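Local coordinates for pesticidal crystal protein Cry4Aa (Bacillus thuringiensis, PDB 2C9K), which promotes colloid-osmotic lysis of midgut epithelial cells in mosquito larvae as a sporulation-associated, pore-forming delta-endotoxin, at residues D181-L186 with N245-K250. Residues are numbered along the deposited sequence; the frame is centred on the assembly and turned at random.
Sequences DYYPVL and NYDVGK
A single carboxylate oxygen, OD2 of D247, takes hydrogen bonds from two sides at once: the phenol of Y183 reaches it across the contact, and the backbone N of K250 reaches it from within its own loop. The second bond, from the amide three residues on, makes an Asx motif in the loop between helix 222-240 of the N-terminal helical domain of this three-domain toxin and strand 255-256. Y183 sits in the first turn of helix 183-208, so the contact ties the start of one domain I helix to the segment following another, 222-240.

Y183 OH donates to D247 OD2 at 2.5 Å, meeting the syn side of the carboxylate 25° out of its plane. K250 N, 2.9 Å from D247 OD2, comes instead from the opposite face, well above the plane. With CG anti to N in both residues (chi1 -169° in Y183), the two side chains extend to meet, the ring and carboxylate planes turned 62° apart and OD2 lying at the ring edge.

One helical turn further on, L186 points at the loop and supplies the apolar half of the contact. L186 also rests on L154 and V248 on V158 of helix 140-164, while Y246 turns its ring away into the bundle, where F17 meets it edge-to-face and N148 bonds its hydroxyl. R522 bonds the carbonyl O of K250, and the lysine side chain makes a cation-pi contact with Y570, both in the third domain of the toxin fragment. L186 CD2 also lies against the carbonyl O of Y246, which accepts from N155 ND2. The same CD2 of L186 packs 4.0 Å from V248 CG2, the two side chains crossing at about a right angle.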
loop_
_atom_site.group_PDB
_atom_site.type_symbol
_atom_site.label_atom_id
_atom_site.label_comp_id
_atom_site.label_asym_id
_atom_site.label_seq_id
_atom_site.Cartn_x
_atom_site.Cartn_y
_atom_site.Cartn_z
ATOM N N ASP A 181 9.241 -20.063 24.299
ATOM C CA ASP A 181 9.344 -18.631 24.035
ATOM C C ASP A 181 9.570 -18.400 22.541
ATOM O O ASP A 181 10.682 -18.574 22.038
ATOM C CB ASP A 181 10.497 -18.036 24.839
ATOM C CG ASP A 181 10.816 -16.618 24.432
ATOM O OD1 ASP A 181 9.872 -15.809 24.297
ATOM O OD2 ASP A 181 12.013 -16.313 24.259
ATOM N N TYR A 182 8.511 -18.004 21.838
ATOM C CA TYR A 182 8.597 -17.777 20.400
ATOM C C TYR A 182 9.006 -16.370 19.981
ATOM O O TYR A 182 9.044 -16.080 18.790
ATOM C CB TYR A 182 7.261 -18.097 19.731
ATOM C CG TYR A 182 6.756 -19.498 19.957
ATOM C CD1 TYR A 182 6.216 -19.872 21.185
ATOM C CD2 TYR A 182 6.798 -20.445 18.937
ATOM C CE1 TYR A 182 5.723 -21.156 21.392
ATOM C CE2 TYR A 182 6.310 -21.734 19.134
ATOM C CZ TYR A 182 5.771 -22.082 20.364
ATOM O OH TYR A 182 5.270 -23.347 20.570
ATOM N N TYR A 183 9.315 -15.494 20.931
ATOM C CA TYR A 183 9.679 -14.130 20.554
ATOM C C TYR A 183 10.952 -13.998 19.720
ATOM O O TYR A 183 11.022 -13.156 18.833
ATOM C CB TYR A 183 9.779 -13.215 21.777
ATOM C CG TYR A 183 9.895 -11.765 21.371
ATOM C CD1 TYR A 183 8.991 -11.211 20.465
ATOM C CD2 TYR A 183 10.925 -10.956 21.851
ATOM C CE1 TYR A 183 9.111 -9.895 20.040
ATOM C CE2 TYR A 183 11.052 -9.636 21.432
ATOM C CZ TYR A 183 10.141 -9.118 20.525
ATOM O OH TYR A 183 10.256 -7.829 20.090
ATOM N N PRO A 184 11.984 -14.802 20.010
ATOM C CA PRO A 184 13.180 -14.649 19.180
ATOM C C PRO A 184 12.870 -15.132 17.764
ATOM O O PRO A 184 13.415 -14.630 16.784
ATOM C CB PRO A 184 14.198 -15.533 19.890
ATOM C CG PRO A 184 13.780 -15.426 21.327
ATOM C CD PRO A 184 12.287 -15.587 21.219
ATOM N N VAL A 185 11.972 -16.103 17.672
ATOM C CA VAL A 185 11.567 -16.674 16.389
ATOM C C VAL A 185 10.578 -15.779 15.636
ATOM O O VAL A 185 10.617 -15.704 14.403
ATOM C CB VAL A 185 10.918 -18.063 16.586
ATOM C CG1 VAL A 185 10.450 -18.618 15.260
ATOM C CG2 VAL A 185 11.906 -18.999 17.232
ATOM N N LEU A 186 9.684 -15.123 16.379
ATOM C CA LEU A 186 8.683 -14.236 15.793
ATOM C C LEU A 186 9.422 -13.170 15.021
ATOM O O LEU A 186 9.117 -12.874 13.865
ATOM C CB LEU A 186 7.854 -13.580 16.896
ATOM C CG LEU A 186 6.917 -12.437 16.501
ATOM C CD1 LEU A 186 5.942 -12.904 15.442
ATOM C CD2 LEU A 186 6.178 -11.949 17.736
ATOM N N ASN A 245 4.117 -4.884 12.742
ATOM C CA ASN A 245 3.138 -4.719 13.809
ATOM C C ASN A 245 3.035 -6.010 14.613
ATOM O O ASN A 245 2.574 -6.004 15.753
ATOM C CB ASN A 245 1.767 -4.367 13.226
ATOM C CG ASN A 245 1.779 -3.070 12.430
ATOM O OD1 ASN A 245 0.757 -2.670 11.869
ATOM N ND2 ASN A 245 2.933 -2.405 12.377
ATOM N N TYR A 246 3.462 -7.119 14.014
ATOM C CA TYR A 246 3.412 -8.402 14.695
ATOM C C TYR A 246 4.497 -8.495 15.759
ATOM O O TYR A 246 4.501 -9.438 16.548
ATOM C CB TYR A 246 3.574 -9.556 13.703
ATOM C CG TYR A 246 2.358 -9.824 12.831
ATOM C CD1 TYR A 246 1.116 -10.130 13.397
ATOM C CD2 TYR A 246 2.447 -9.778 11.440
ATOM C CE1 TYR A 246 -0.008 -10.380 12.598
ATOM C CE2 TYR A 246 1.329 -10.028 10.638
ATOM C CZ TYR A 246 0.108 -10.323 11.222
ATOM O OH TYR A 246 -0.998 -10.530 10.428
ATOM N N ASP A 247 5.415 -7.528 15.782
ATOM C CA ASP A 247 6.501 -7.527 16.763
ATOM C C ASP A 247 5.970 -7.113 18.123
ATOM O O ASP A 247 6.025 -5.943 18.497
ATOM C CB ASP A 247 7.623 -6.576 16.331
ATOM C CG ASP A 247 8.815 -6.574 17.301
ATOM O OD1 ASP A 247 9.960 -6.367 16.839
ATOM O OD2 ASP A 247 8.618 -6.761 18.521
ATOM N N VAL A 248 5.452 -8.087 18.857
ATOM C CA VAL A 248 4.900 -7.854 20.178
ATOM C C VAL A 248 5.823 -7.015 21.048
ATOM O O VAL A 248 5.378 -6.334 21.970
ATOM C CB VAL A 248 4.632 -9.181 20.882
ATOM C CG1 VAL A 248 4.164 -8.926 22.301
ATOM C CG2 VAL A 248 3.615 -9.975 20.091
ATOM N N GLY A 249 7.117 -7.073 20.773
ATOM C CA GLY A 249 8.047 -6.290 21.558
ATOM C C GLY A 249 7.838 -4.815 21.292
ATOM O O GLY A 249 7.623 -4.041 22.222
ATOM N N LYS A 250 7.886 -4.442 20.016
ATOM C CA LYS A 250 7.716 -3.063 19.576
ATOM C C LYS A 250 6.319 -2.488 19.795
ATOM O O LYS A 250 6.181 -1.341 20.210
ATOM C CB LYS A 250 8.060 -2.959 18.096
ATOM C CG LYS A 250 9.502 -3.296 17.748
ATOM C CD LYS A 250 10.357 -2.043 17.652
ATOM C CE LYS A 250 10.805 -1.530 19.011
ATOM N NZ LYS A 250 11.996 -2.274 19.527
#